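Local structure of glycosyltransferase (Streptomyces viridochromogenes, 2IUY) at residues S109-T114 against A132-G137; I143-D148 against G254-S259; P173-L178 against A237-V242; G248-P253 against T271-L276; T266-T271 against P281-V286. The protein is a retaining glycosyltransferase of family GT4 with the GT-B fold that binds UDP and is involved in the biosynthesis of the antibiotic avilamycin A. All coordinates share one frame; numbering follows the deposited sequence.

All five contacts are largely buried, but at different depths. Contact 2 lies about 5 Å from the centre of the chain and is mostly apolar, with two bridging waters, one between backbones and one from a backbone carbonyl to a threonine hydroxyl. Contacts 1, 3, 4 and 5 sit about 13 to 16 Å out. Contact 1 belongs to the N-terminal parallel sheet and its loops and relies on ring edges, sulfur and water. Contact 5 is plain sheet pairing in the C-terminal domain. Contacts 3 and 4 join loops near those C-terminal strands: an asparagine amide ties the backbones of contact 4, whereas a backbone bond joins contact 3 and a glutamine amide braces its loop. Contacts 4 and 5 share Thr271.

Contact 1 (S109-T114 against A132-G137); sequences SSHHFT and AHCGGG
His133 turns the edge of its ring toward the carbonyl of Thr114, with CD2 2.9 Å from Thr114 O. Its CG stands anti to the backbone N (chi1 -176°), which carries the imidazole off the helix end toward the other segment. One water accepts a hydrogen bond from Thr114 OG1 at 3.0 Å and also binds His133 NE2 at 2.8 Å. A second water donates to both Thr114 O and His133 O, so side chain and backbone are each bridged. Thr114 suits this place because its hydroxyl has a further partner in Cys251 N.

Strand 106-111 of the N-terminal Rossmann-like domain here runs out into a loop beside the end of helix 128-133. That helix closes in a Schellman motif: Gly135, at positive phi, returns its N-H to Ala132 O.

The small thiol of Cys134 fits between the ring and the backbone. Its SG lies 3.8 Å from His111 CD2, at the edge of the imidazole and 81° off the ring normal, and 3.7 Å from Phe113 O. Over one face of the same His111 ring sits Phe113 N, 3.8 Å above the plane, while His111 NE2 is hydrogen-bonded to Thr115 O.

Contact 2 (I143-D148 against G254-S259); sequences IPIPVD and GATVVS
Segment 143-148 passes in an irregular, mostly extended course beside the first turn of helix 256-263, with Ile145 CA 6.2 Å from Thr256 CA and Val147 CA 6.3 Å from Ser259 CA. In this GT-B protein the helix belongs to the C-terminal Rossmann-like domain, and its Thr256 and Val257 are UDP-binding residues; the segment it meets leads on from the N-terminal domain.

Ile145 is the central side chain. Its two branches divide the work: CD1 reaches the turn before the helix and lies 3.3 Å from Gly254 C, while CG2 crosses Thr256 at a slant, 3.8 Å from its OG1. Gly254 suits its place because, without a side chain, it lets the methyl settle directly on the peptide. Val147 is branched and compact and rests both methyls near Ser259 O, CG1 at 3.9 Å.

The polar atoms of this contact are met by water and by the helix itself. One water accepts from Ile145 N and donates to Gly254 O, and another links Pro146 O to Thr256 OG1. Trp319 of helix 308-319 packs against Pro144 and Ser259. With chi1 of 59°, the Ser259 hydroxyl lies between its backbone N and carbonyl carbon. From there OG bends back along the helix and donates to Thr256 O at 3.0 Å, tilted 16° from that carbonyl plane.

Contact 3 (P173-L178 against A237-V242); sequences PHKGAL and AMSQAV
His174 and Gln240 are joined by the one direct hydrogen bond between the segments, from Gln240 N to His174 O at 2.8 Å. The bond is fairly straight at the hydrogen (163°). The setting is the C-terminal Rossmann-like domain of the GT-B fold. A 3-10 turn over residues 173-175 leads into helix 177-187, and its partner is the loop that leaves strand 234-237.

Around this bond the backbones lie close. Ser239 CA makes a CH contact with His174 O, and Gly176 CA comes 3.2 Å from Met238 O, which is part of a selenomethionine. Glycine fits here twice over: it tolerates the positive phi of this N-cap position, and it leaves the Met238 carbonyl room to approach. Val242 adds an apolar touch, its CG2 lying 3.6 Å from His174 CB.

Lys175 points its CB away from the loop, yet its chain bends at chi2 and chi3 and brings CE to 3.8 Å from Ser239 OG. Lys175, a UDP-binding residue, forms a salt bridge from NZ to Glu252, whose carboxylate also bonds Ser239 OG, so one acid positions both side chains. His174 in turn bonds Arg170 through NE2 and meets the Trp246 ring edge-to-face.

Gln240 is held at both ends of its amide. OE1 is bound by Gly290 N, while the chain folds at chi2 so that NE2 donates to Met238 O at 2.7 Å, with the acceptor close to the amide plane.

Contact 4 (G248-P253 against T271-L276); sequences GIWCEP and TGNGCL
Trp250 is the first residue of 248-253 to engage the other segment, and its carbonyl does so through Asn273. Asn273 ND2 donates to Trp250 O at 3.2 Å, approaching from above the carbonyl plane. The two side chains cross at about a right angle while the indole and amide planes are only 9° apart, and Trp250 CD1 lies 3.4 Å from Asn273 OD1.

Cys251 follows at the closest backbone approach. Its small SG rests 3.6 Å from Gly274 CA, where the absence of a side chain lets the main chains come so near. Gly274, with positive phi, also suits the second place of the type II' turn from Asn273 to Leu276.

Glu252 N donates to Asn273 OD1 at 2.8 Å. The one amide therefore bonds the backbone on both flanks of Cys251, giving and accepting much as a neighbouring peptide would, which is why asparagine fits. Glu252 O accepts from Cys275 N at 2.9 Å. The glutamate chain bends at chi2 (63°), so that OE1 accepts a hydrogen bond from Trp250 NE1 above the carboxylate plane; Ser239 also bonds it. Pro253 then sets its O 3.3 Å from Cys275 CB.

Segment 248-253 leads to helix 256-263, whereas the loop 271-276 joins strand 268-270 to helix 276-279. Across the domain boundary, helix 128-133 packs on segment 248-253, Gln130 touching Pro253 and His133 touching Cys251.

Contact 5 (T266-T271 against P281-V286); sequences TPVVGT and PSVGEV
Peptide groups are the flat units that meet here, joined by N-H to carbonyl bonds. Glu285 N donates to Val268 O at 3.1 Å, and Gly270 N donates to Glu285 O at 3.1 Å. Val268 N donates to Val283 O at 3.0 Å. On one face of the paired strands stand Val269 and Glu285; Val286 points to the other face, where Gly270 has no side chain.

Strands 268-270 and 284-286 run parallel, 6° apart, as the two strands of a beta-alpha-beta unit with helix 276-279 between them. They form one end of the C-terminal Rossmann-like sheet, whose outermost strand is 284-286; strand 234-237 bonds the far edge of 268-270.

Gly284 starts the edge strand with backbone angles suited to glycine, and its CA comes 3.2 Å from Val268 O. Val268 and Val283 lie side by side, pointing the same way, with their CG2 methyls 3.9 Å apart. Helix 256-263 packs on both, Ala261 touching Val268 and Val258 touching Val283, which suits branched apolar residues.

Val286 straddles the exit of the inner strand: CG1 lies 3.7 Å from Thr271 C and CG2 lies 3.8 Å from Thr271 O. Glu285 extends away from the neighbouring strand, its CG anti to the backbone N (chi1 -175°), and OE2 is hydrogen-bonded to Thr301 OG1.

Contact 1 (S109-T114 against A132-G137)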
# COMPACT_ATOMS: atom_id res chain seq x y z
N SER A 109 0.86 10.85 11.86
CA SER A 109 1.52 10.22 10.67
C SER A 109 1.00 8.83 10.42
O SER A 109 0.68 8.13 11.36
CB SER A 109 3.07 10.15 10.87
OG SER A 109 3.61 11.44 11.16
N SER A 110 0.96 8.40 9.16
CA SER A 110 0.92 6.95 8.84
C SER A 110 2.33 6.61 8.32
O SER A 110 2.77 7.12 7.30
CB SER A 110 -0.08 6.61 7.74
OG SER A 110 -1.43 6.80 8.12
N HIS A 111 3.01 5.74 9.04
CA HIS A 111 4.29 5.21 8.62
C HIS A 111 4.20 4.10 7.57
O HIS A 111 3.62 3.04 7.83
CB HIS A 111 5.10 4.73 9.82
CG HIS A 111 6.57 4.75 9.55
ND1 HIS A 111 7.19 5.84 8.97
CD2 HIS A 111 7.53 3.80 9.71
CE1 HIS A 111 8.47 5.57 8.81
NE2 HIS A 111 8.70 4.34 9.24
N HIS A 112 4.79 4.36 6.42
CA HIS A 112 4.77 3.41 5.31
C HIS A 112 6.16 2.79 5.02
O HIS A 112 6.40 2.28 3.90
CB HIS A 112 4.23 4.11 4.07
CG HIS A 112 2.84 4.68 4.28
ND1 HIS A 112 1.78 3.90 4.67
CD2 HIS A 112 2.36 5.94 4.14
CE1 HIS A 112 0.70 4.65 4.79
NE2 HIS A 112 1.01 5.89 4.45
N PHE A 113 7.06 2.84 6.00
CA PHE A 113 8.46 2.41 5.72
C PHE A 113 8.98 1.35 6.71
O PHE A 113 8.50 1.26 7.83
CB PHE A 113 9.40 3.64 5.63
CG PHE A 113 9.07 4.54 4.51
CD1 PHE A 113 9.52 4.26 3.24
CD2 PHE A 113 8.28 5.67 4.72
CE1 PHE A 113 9.18 5.09 2.16
CE2 PHE A 113 7.97 6.51 3.67
CZ PHE A 113 8.40 6.22 2.39
N THR A 114 9.93 0.52 6.26
CA THR A 114 10.60 -0.46 7.11
C THR A 114 11.55 0.21 8.13
O THR A 114 11.95 -0.37 9.14
CB THR A 114 11.37 -1.46 6.25
OG1 THR A 114 11.69 -2.60 7.01
CG2 THR A 114 12.66 -0.84 5.70
N ALA A 132 6.60 -2.91 15.87
CA ALA A 132 7.68 -3.55 16.63
C ALA A 132 9.11 -3.24 16.05
O ALA A 132 10.04 -2.84 16.76
CB ALA A 132 7.42 -5.07 16.63
N HIS A 133 9.23 -3.47 14.73
CA HIS A 133 10.41 -3.30 13.97
C HIS A 133 10.89 -1.84 13.99
O HIS A 133 12.12 -1.54 14.01
CB HIS A 133 10.07 -3.77 12.53
CG HIS A 133 11.24 -3.75 11.60
ND1 HIS A 133 12.25 -4.69 11.65
CD2 HIS A 133 11.56 -2.91 10.58
CE1 HIS A 133 13.14 -4.42 10.72
NE2 HIS A 133 12.75 -3.34 10.06
N CYS A 134 9.93 -0.91 13.97
CA CYS A 134 10.25 0.52 13.94
C CYS A 134 10.46 1.12 15.31
O CYS A 134 10.71 2.32 15.42
CB CYS A 134 9.16 1.30 13.19
SG CYS A 134 9.06 0.81 11.43
N GLY A 135 10.34 0.30 16.36
CA GLY A 135 10.48 0.83 17.73
C GLY A 135 9.27 1.60 18.25
O GLY A 135 9.40 2.34 19.22
N GLY A 136 8.08 1.40 17.66
CA GLY A 136 6.86 2.07 18.13
C GLY A 136 6.38 1.47 19.44
O GLY A 136 6.51 0.28 19.66
N GLY A 137 5.89 2.33 20.34
CA GLY A 137 5.42 1.88 21.67
C GLY A 137 4.08 1.18 21.60
O GLY A 137 3.40 1.22 20.55
O HOH W 1 14.47 -2.55 8.03
O HOH W 2 13.14 -0.31 11.56

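Contact 2 (I143-D148 against G254-S259)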
# COMPACT_ATOMS: atom_id res chain seq x y z
N ILE A 143 -3.08 0.55 12.31
CA ILE A 143 -4.24 0.72 11.47
C ILE A 143 -3.82 0.31 10.08
O ILE A 143 -2.98 0.97 9.50
CB ILE A 143 -4.83 2.20 11.49
CG1 ILE A 143 -5.25 2.66 12.90
CG2 ILE A 143 -6.03 2.28 10.60
CD1 ILE A 143 -5.64 4.16 12.95
N PRO A 144 -4.37 -0.81 9.56
CA PRO A 144 -3.85 -1.35 8.29
C PRO A 144 -4.26 -0.50 7.09
O PRO A 144 -5.07 0.46 7.25
CB PRO A 144 -4.44 -2.77 8.27
CG PRO A 144 -5.74 -2.64 9.02
CD PRO A 144 -5.42 -1.68 10.14
N ILE A 145 -3.69 -0.82 5.92
CA ILE A 145 -3.97 -0.09 4.67
C ILE A 145 -5.44 -0.27 4.26
O ILE A 145 -5.95 -1.40 4.25
CB ILE A 145 -3.01 -0.49 3.54
CG1 ILE A 145 -1.55 -0.07 3.87
CG2 ILE A 145 -3.48 0.04 2.23
CD1 ILE A 145 -0.54 -0.74 2.92
N PRO A 146 -6.12 0.86 3.97
CA PRO A 146 -7.51 0.87 3.53
C PRO A 146 -7.63 0.63 2.03
O PRO A 146 -6.69 0.88 1.27
CB PRO A 146 -7.95 2.31 3.84
CG PRO A 146 -6.75 3.14 3.64
CD PRO A 146 -5.58 2.24 4.09
N VAL A 147 -8.80 0.17 1.64
CA VAL A 147 -9.11 0.00 0.27
C VAL A 147 -10.58 0.46 0.06
O VAL A 147 -11.46 0.10 0.83
CB VAL A 147 -8.75 -1.47 -0.16
CG1 VAL A 147 -9.73 -2.55 0.36
CG2 VAL A 147 -8.44 -1.52 -1.56
N ASP A 148 -10.81 1.27 -0.98
CA ASP A 148 -12.16 1.67 -1.38
C ASP A 148 -12.62 0.77 -2.53
O ASP A 148 -12.11 0.88 -3.68
CB ASP A 148 -12.13 3.15 -1.81
CG ASP A 148 -13.49 3.68 -2.27
OD1 ASP A 148 -14.54 2.98 -2.18
OD2 ASP A 148 -13.51 4.85 -2.72
N GLY A 254 3.04 -2.72 5.15
CA GLY A 254 1.61 -2.83 4.99
C GLY A 254 1.09 -3.53 3.74
O GLY A 254 -0.07 -4.01 3.75
N ALA A 255 1.90 -3.61 2.68
CA ALA A 255 1.58 -4.42 1.49
C ALA A 255 0.20 -4.13 0.91
O ALA A 255 -0.73 -4.93 1.01
CB ALA A 255 1.75 -5.93 1.77
N THR A 256 0.08 -2.96 0.32
CA THR A 256 -1.15 -2.48 -0.26
C THR A 256 -1.72 -3.50 -1.28
O THR A 256 -2.92 -3.68 -1.38
CB THR A 256 -0.88 -1.09 -0.93
OG1 THR A 256 -2.13 -0.47 -1.31
CG2 THR A 256 0.02 -1.26 -2.13
N VAL A 257 -0.84 -4.22 -2.00
CA VAL A 257 -1.31 -5.17 -3.04
C VAL A 257 -2.21 -6.26 -2.46
O VAL A 257 -3.03 -6.79 -3.17
CB VAL A 257 -0.12 -5.84 -3.83
CG1 VAL A 257 0.54 -7.00 -3.00
CG2 VAL A 257 -0.59 -6.31 -5.22
N VAL A 258 -2.06 -6.58 -1.17
CA VAL A 258 -2.89 -7.60 -0.52
C VAL A 258 -4.38 -7.18 -0.48
O VAL A 258 -5.27 -7.95 -0.90
CB VAL A 258 -2.37 -7.96 0.91
CG1 VAL A 258 -3.34 -8.97 1.66
CG2 VAL A 258 -0.98 -8.59 0.87
N SER A 259 -4.63 -5.97 0.02
CA SER A 259 -6.00 -5.45 0.12
C SER A 259 -6.58 -5.20 -1.26
O SER A 259 -7.78 -5.40 -1.49
CB SER A 259 -6.07 -4.18 1.02
OG SER A 259 -5.23 -3.18 0.50
O HOH W 3 -2.10 -3.50 5.60
O HOH W 4 -4.54 1.23 -0.71

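Contact 3 (P173-L178 against A237-V242)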
# COMPACT_ATOMS: atom_id res chain seq x y z
N PRO A 173 14.77 -7.55 -5.16
CA PRO A 173 14.97 -8.76 -4.36
C PRO A 173 14.14 -8.84 -3.06
O PRO A 173 13.59 -9.91 -2.76
CB PRO A 173 16.49 -8.74 -4.07
CG PRO A 173 17.08 -8.12 -5.26
CD PRO A 173 16.08 -6.93 -5.50
N HIS A 174 14.06 -7.75 -2.30
CA HIS A 174 13.30 -7.78 -1.05
C HIS A 174 11.77 -7.95 -1.29
O HIS A 174 11.03 -8.31 -0.34
CB HIS A 174 13.58 -6.52 -0.21
CG HIS A 174 13.11 -5.26 -0.86
ND1 HIS A 174 13.81 -4.66 -1.89
CD2 HIS A 174 12.01 -4.51 -0.67
CE1 HIS A 174 13.16 -3.57 -2.28
NE2 HIS A 174 12.06 -3.46 -1.57
N LYS A 175 11.31 -7.69 -2.53
CA LYS A 175 9.89 -7.87 -2.88
C LYS A 175 9.59 -9.30 -3.35
O LYS A 175 8.43 -9.70 -3.43
CB LYS A 175 9.40 -6.87 -3.94
CG LYS A 175 9.46 -5.41 -3.50
CD LYS A 175 8.71 -5.19 -2.17
CE LYS A 175 7.21 -5.35 -2.34
NZ LYS A 175 6.43 -4.63 -1.26
N GLY A 176 10.64 -10.08 -3.61
CA GLY A 176 10.50 -11.51 -3.83
C GLY A 176 9.95 -11.85 -5.21
O GLY A 176 9.25 -12.85 -5.35
N ALA A 177 10.27 -11.06 -6.22
CA ALA A 177 9.87 -11.36 -7.61
C ALA A 177 10.38 -12.73 -8.04
O ALA A 177 9.67 -13.51 -8.71
CB ALA A 177 10.35 -10.25 -8.59
N LEU A 178 11.62 -13.02 -7.67
CA LEU A 178 12.29 -14.27 -8.03
C LEU A 178 11.61 -15.46 -7.39
O LEU A 178 11.30 -16.46 -8.04
CB LEU A 178 13.78 -14.23 -7.64
CG LEU A 178 14.49 -15.59 -7.88
CD1 LEU A 178 14.73 -15.77 -9.39
CD2 LEU A 178 15.78 -15.64 -7.17
N ALA A 237 2.53 -12.20 -3.08
CA ALA A 237 3.18 -11.12 -2.31
C ALA A 237 4.30 -11.77 -1.51
O ALA A 237 4.07 -12.31 -0.43
CB ALA A 237 2.15 -10.46 -1.38
N MSE A 238 5.51 -11.73 -2.05
CA MSE A 238 6.59 -12.65 -1.62
C MSE A 238 7.77 -11.94 -1.03
O MSE A 238 8.90 -12.35 -1.24
CB MSE A 238 7.06 -13.49 -2.82
CG MSE A 238 5.94 -14.23 -3.57
SE MSE A 238 5.04 -15.56 -2.53
CE MSE A 238 6.47 -16.94 -2.55
N SER A 239 7.51 -10.89 -0.25
CA SER A 239 8.54 -10.08 0.35
C SER A 239 9.47 -11.00 1.13
O SER A 239 9.02 -11.97 1.74
CB SER A 239 7.95 -8.95 1.21
OG SER A 239 7.22 -8.03 0.41
N GLN A 240 10.77 -10.70 1.06
CA GLN A 240 11.80 -11.57 1.61
C GLN A 240 12.54 -10.86 2.73
O GLN A 240 12.72 -9.64 2.72
CB GLN A 240 12.80 -11.99 0.50
CG GLN A 240 12.18 -12.82 -0.65
CD GLN A 240 11.67 -14.20 -0.23
OE1 GLN A 240 12.42 -15.01 0.33
NE2 GLN A 240 10.40 -14.49 -0.54
N ALA A 241 12.95 -11.61 3.74
CA ALA A 241 13.69 -11.00 4.83
C ALA A 241 15.18 -10.87 4.48
O ALA A 241 16.03 -11.71 4.83
CB ALA A 241 13.44 -11.75 6.14
N VAL A 242 15.49 -9.84 3.71
CA VAL A 242 16.85 -9.62 3.27
C VAL A 242 17.19 -8.21 3.68
O VAL A 242 16.27 -7.46 4.04
CB VAL A 242 17.00 -9.78 1.71
CG1 VAL A 242 16.74 -11.26 1.29
CG2 VAL A 242 16.09 -8.82 0.94
O HOH W 5 6.03 -9.17 -3.32

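Contact 4 (G248-P253 against T271-L276)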
# COMPACT_ATOMS: atom_id res chain seq x y z
N GLY A 248 19.17 -2.82 7.99
CA GLY A 248 18.47 -3.86 8.74
C GLY A 248 17.71 -4.81 7.84
O GLY A 248 17.74 -4.69 6.60
N ILE A 249 17.00 -5.75 8.44
CA ILE A 249 16.22 -6.71 7.67
C ILE A 249 14.95 -6.04 7.17
O ILE A 249 14.30 -5.30 7.91
CB ILE A 249 15.86 -7.97 8.47
CG1 ILE A 249 17.12 -8.67 8.98
CG2 ILE A 249 15.21 -9.00 7.54
CD1 ILE A 249 18.02 -9.25 7.83
N TRP A 250 14.64 -6.28 5.90
CA TRP A 250 13.38 -5.85 5.31
C TRP A 250 12.16 -6.41 6.11
O TRP A 250 12.10 -7.60 6.46
CB TRP A 250 13.29 -6.21 3.81
CG TRP A 250 11.96 -5.72 3.21
CD1 TRP A 250 10.82 -6.46 3.02
CD2 TRP A 250 11.64 -4.39 2.78
NE1 TRP A 250 9.85 -5.68 2.48
CE2 TRP A 250 10.31 -4.40 2.34
CE3 TRP A 250 12.38 -3.21 2.69
CZ2 TRP A 250 9.67 -3.26 1.83
CZ3 TRP A 250 11.75 -2.06 2.17
CH2 TRP A 250 10.41 -2.10 1.73
N CYS A 251 11.21 -5.54 6.39
CA CYS A 251 9.99 -5.92 7.10
C CYS A 251 8.83 -5.21 6.39
O CYS A 251 8.69 -3.99 6.50
CB CYS A 251 10.10 -5.46 8.55
SG CYS A 251 8.64 -5.71 9.62
N GLU A 252 8.03 -5.95 5.61
CA GLU A 252 7.00 -5.33 4.73
C GLU A 252 6.07 -4.50 5.63
O GLU A 252 5.51 -5.05 6.56
CB GLU A 252 6.23 -6.39 3.93
CG GLU A 252 5.31 -5.83 2.80
CD GLU A 252 6.10 -5.12 1.75
OE1 GLU A 252 7.11 -5.68 1.27
OE2 GLU A 252 5.76 -3.98 1.40
N PRO A 253 6.03 -3.16 5.47
CA PRO A 253 5.14 -2.38 6.38
C PRO A 253 3.63 -2.67 6.36
O PRO A 253 3.03 -2.87 7.46
CB PRO A 253 5.42 -0.91 6.01
CG PRO A 253 6.69 -0.93 5.22
CD PRO A 253 6.87 -2.30 4.63
N THR A 271 4.56 -14.74 1.66
CA THR A 271 5.42 -15.12 2.75
C THR A 271 4.83 -14.55 4.06
O THR A 271 3.75 -13.94 4.02
CB THR A 271 6.81 -14.54 2.55
OG1 THR A 271 6.70 -13.11 2.50
CG2 THR A 271 7.42 -15.08 1.23
N GLY A 272 5.50 -14.81 5.18
CA GLY A 272 5.11 -14.26 6.47
C GLY A 272 5.88 -13.00 6.83
O GLY A 272 5.86 -12.56 7.99
N ASN A 273 6.58 -12.42 5.85
CA ASN A 273 7.37 -11.22 6.08
C ASN A 273 6.58 -10.01 6.57
O ASN A 273 5.57 -9.61 5.92
CB ASN A 273 8.14 -10.82 4.83
CG ASN A 273 9.13 -9.72 5.11
OD1 ASN A 273 8.86 -8.52 4.88
ND2 ASN A 273 10.27 -10.12 5.68
N GLY A 274 7.05 -9.41 7.67
CA GLY A 274 6.47 -8.14 8.13
C GLY A 274 4.97 -8.25 8.31
O GLY A 274 4.49 -9.21 8.87
N CYS A 275 4.23 -7.33 7.72
CA CYS A 275 2.76 -7.32 7.80
C CYS A 275 2.09 -8.55 7.16
O CYS A 275 0.94 -8.87 7.46
CB CYS A 275 2.24 -6.05 7.13
SG CYS A 275 2.32 -6.07 5.31
N LEU A 276 2.79 -9.22 6.24
CA LEU A 276 2.16 -10.34 5.53
C LEU A 276 1.62 -11.46 6.43
O LEU A 276 0.54 -12.02 6.18
CB LEU A 276 3.08 -10.88 4.45
CG LEU A 276 3.45 -9.78 3.42
CD1 LEU A 276 4.53 -10.34 2.48
CD2 LEU A 276 2.22 -9.30 2.60

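Contact 5 (T266-T271 against P281-V286)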
# COMPACT_ATOMS: atom_id res chain seq x y z
N THR A 266 -9.56 -11.46 -5.54
CA THR A 266 -8.39 -12.27 -5.86
C THR A 266 -7.62 -12.67 -4.59
O THR A 266 -7.13 -11.81 -3.85
CB THR A 266 -7.45 -11.56 -6.92
OG1 THR A 266 -8.21 -11.37 -8.13
CG2 THR A 266 -6.10 -12.37 -7.24
N PRO A 267 -7.46 -13.98 -4.39
CA PRO A 267 -6.79 -14.47 -3.18
C PRO A 267 -5.27 -14.24 -3.31
O PRO A 267 -4.77 -13.90 -4.39
CB PRO A 267 -7.17 -15.96 -3.16
CG PRO A 267 -7.21 -16.33 -4.66
CD PRO A 267 -7.81 -15.08 -5.33
N VAL A 268 -4.56 -14.46 -2.22
CA VAL A 268 -3.16 -14.07 -2.14
C VAL A 268 -2.35 -15.21 -1.59
O VAL A 268 -2.72 -15.80 -0.61
CB VAL A 268 -2.98 -12.79 -1.25
CG1 VAL A 268 -1.49 -12.37 -1.18
CG2 VAL A 268 -3.82 -11.63 -1.81
N VAL A 269 -1.26 -15.55 -2.26
CA VAL A 269 -0.22 -16.35 -1.62
C VAL A 269 0.91 -15.39 -1.21
O VAL A 269 1.38 -14.64 -2.02
CB VAL A 269 0.37 -17.40 -2.59
CG1 VAL A 269 1.62 -18.10 -1.95
CG2 VAL A 269 -0.69 -18.37 -3.01
N GLY A 270 1.33 -15.42 0.05
CA GLY A 270 2.47 -14.62 0.45
C GLY A 270 3.42 -15.35 1.41
O GLY A 270 3.12 -16.42 1.91
N THR A 271 4.56 -14.74 1.66
CA THR A 271 5.42 -15.12 2.75
C THR A 271 4.83 -14.55 4.06
O THR A 271 3.75 -13.94 4.02
CB THR A 271 6.81 -14.54 2.55
OG1 THR A 271 6.70 -13.11 2.50
CG2 THR A 271 7.42 -15.08 1.23
N PRO A 281 -3.22 -14.44 5.70
CA PRO A 281 -4.09 -15.58 6.06
C PRO A 281 -5.58 -15.21 5.98
O PRO A 281 -6.42 -16.08 5.75
CB PRO A 281 -3.70 -15.89 7.51
CG PRO A 281 -2.28 -15.33 7.64
CD PRO A 281 -2.37 -14.05 6.84
N SER A 282 -5.90 -13.94 6.10
CA SER A 282 -7.31 -13.52 6.00
C SER A 282 -7.86 -13.69 4.59
O SER A 282 -9.07 -13.74 4.41
CB SER A 282 -7.46 -12.06 6.42
OG SER A 282 -7.13 -11.89 7.77
N VAL A 283 -6.98 -13.72 3.59
CA VAL A 283 -7.37 -13.74 2.18
C VAL A 283 -6.58 -14.78 1.33
O VAL A 283 -6.47 -14.66 0.11
CB VAL A 283 -7.29 -12.30 1.59
CG1 VAL A 283 -8.24 -11.32 2.36
CG2 VAL A 283 -5.82 -11.77 1.59
N GLY A 284 -5.96 -15.75 1.99
CA GLY A 284 -5.18 -16.76 1.28
C GLY A 284 -4.29 -17.51 2.24
O GLY A 284 -4.70 -17.86 3.33
N GLU A 285 -3.04 -17.72 1.85
CA GLU A 285 -2.18 -18.61 2.59
C GLU A 285 -0.74 -18.11 2.55
O GLU A 285 -0.22 -17.70 1.48
CB GLU A 285 -2.24 -20.03 1.94
CG GLU A 285 -1.44 -21.13 2.72
CD GLU A 285 -1.64 -22.54 2.17
OE1 GLU A 285 -2.81 -22.94 1.95
OE2 GLU A 285 -0.62 -23.27 1.99
N VAL A 286 -0.09 -18.23 3.70
CA VAL A 286 1.33 -17.97 3.89
C VAL A 286 2.18 -19.19 3.48
O VAL A 286 1.83 -20.34 3.76
CB VAL A 286 1.62 -17.51 5.35
CG1 VAL A 286 3.14 -17.45 5.65
CG2 VAL A 286 1.02 -16.12 5.58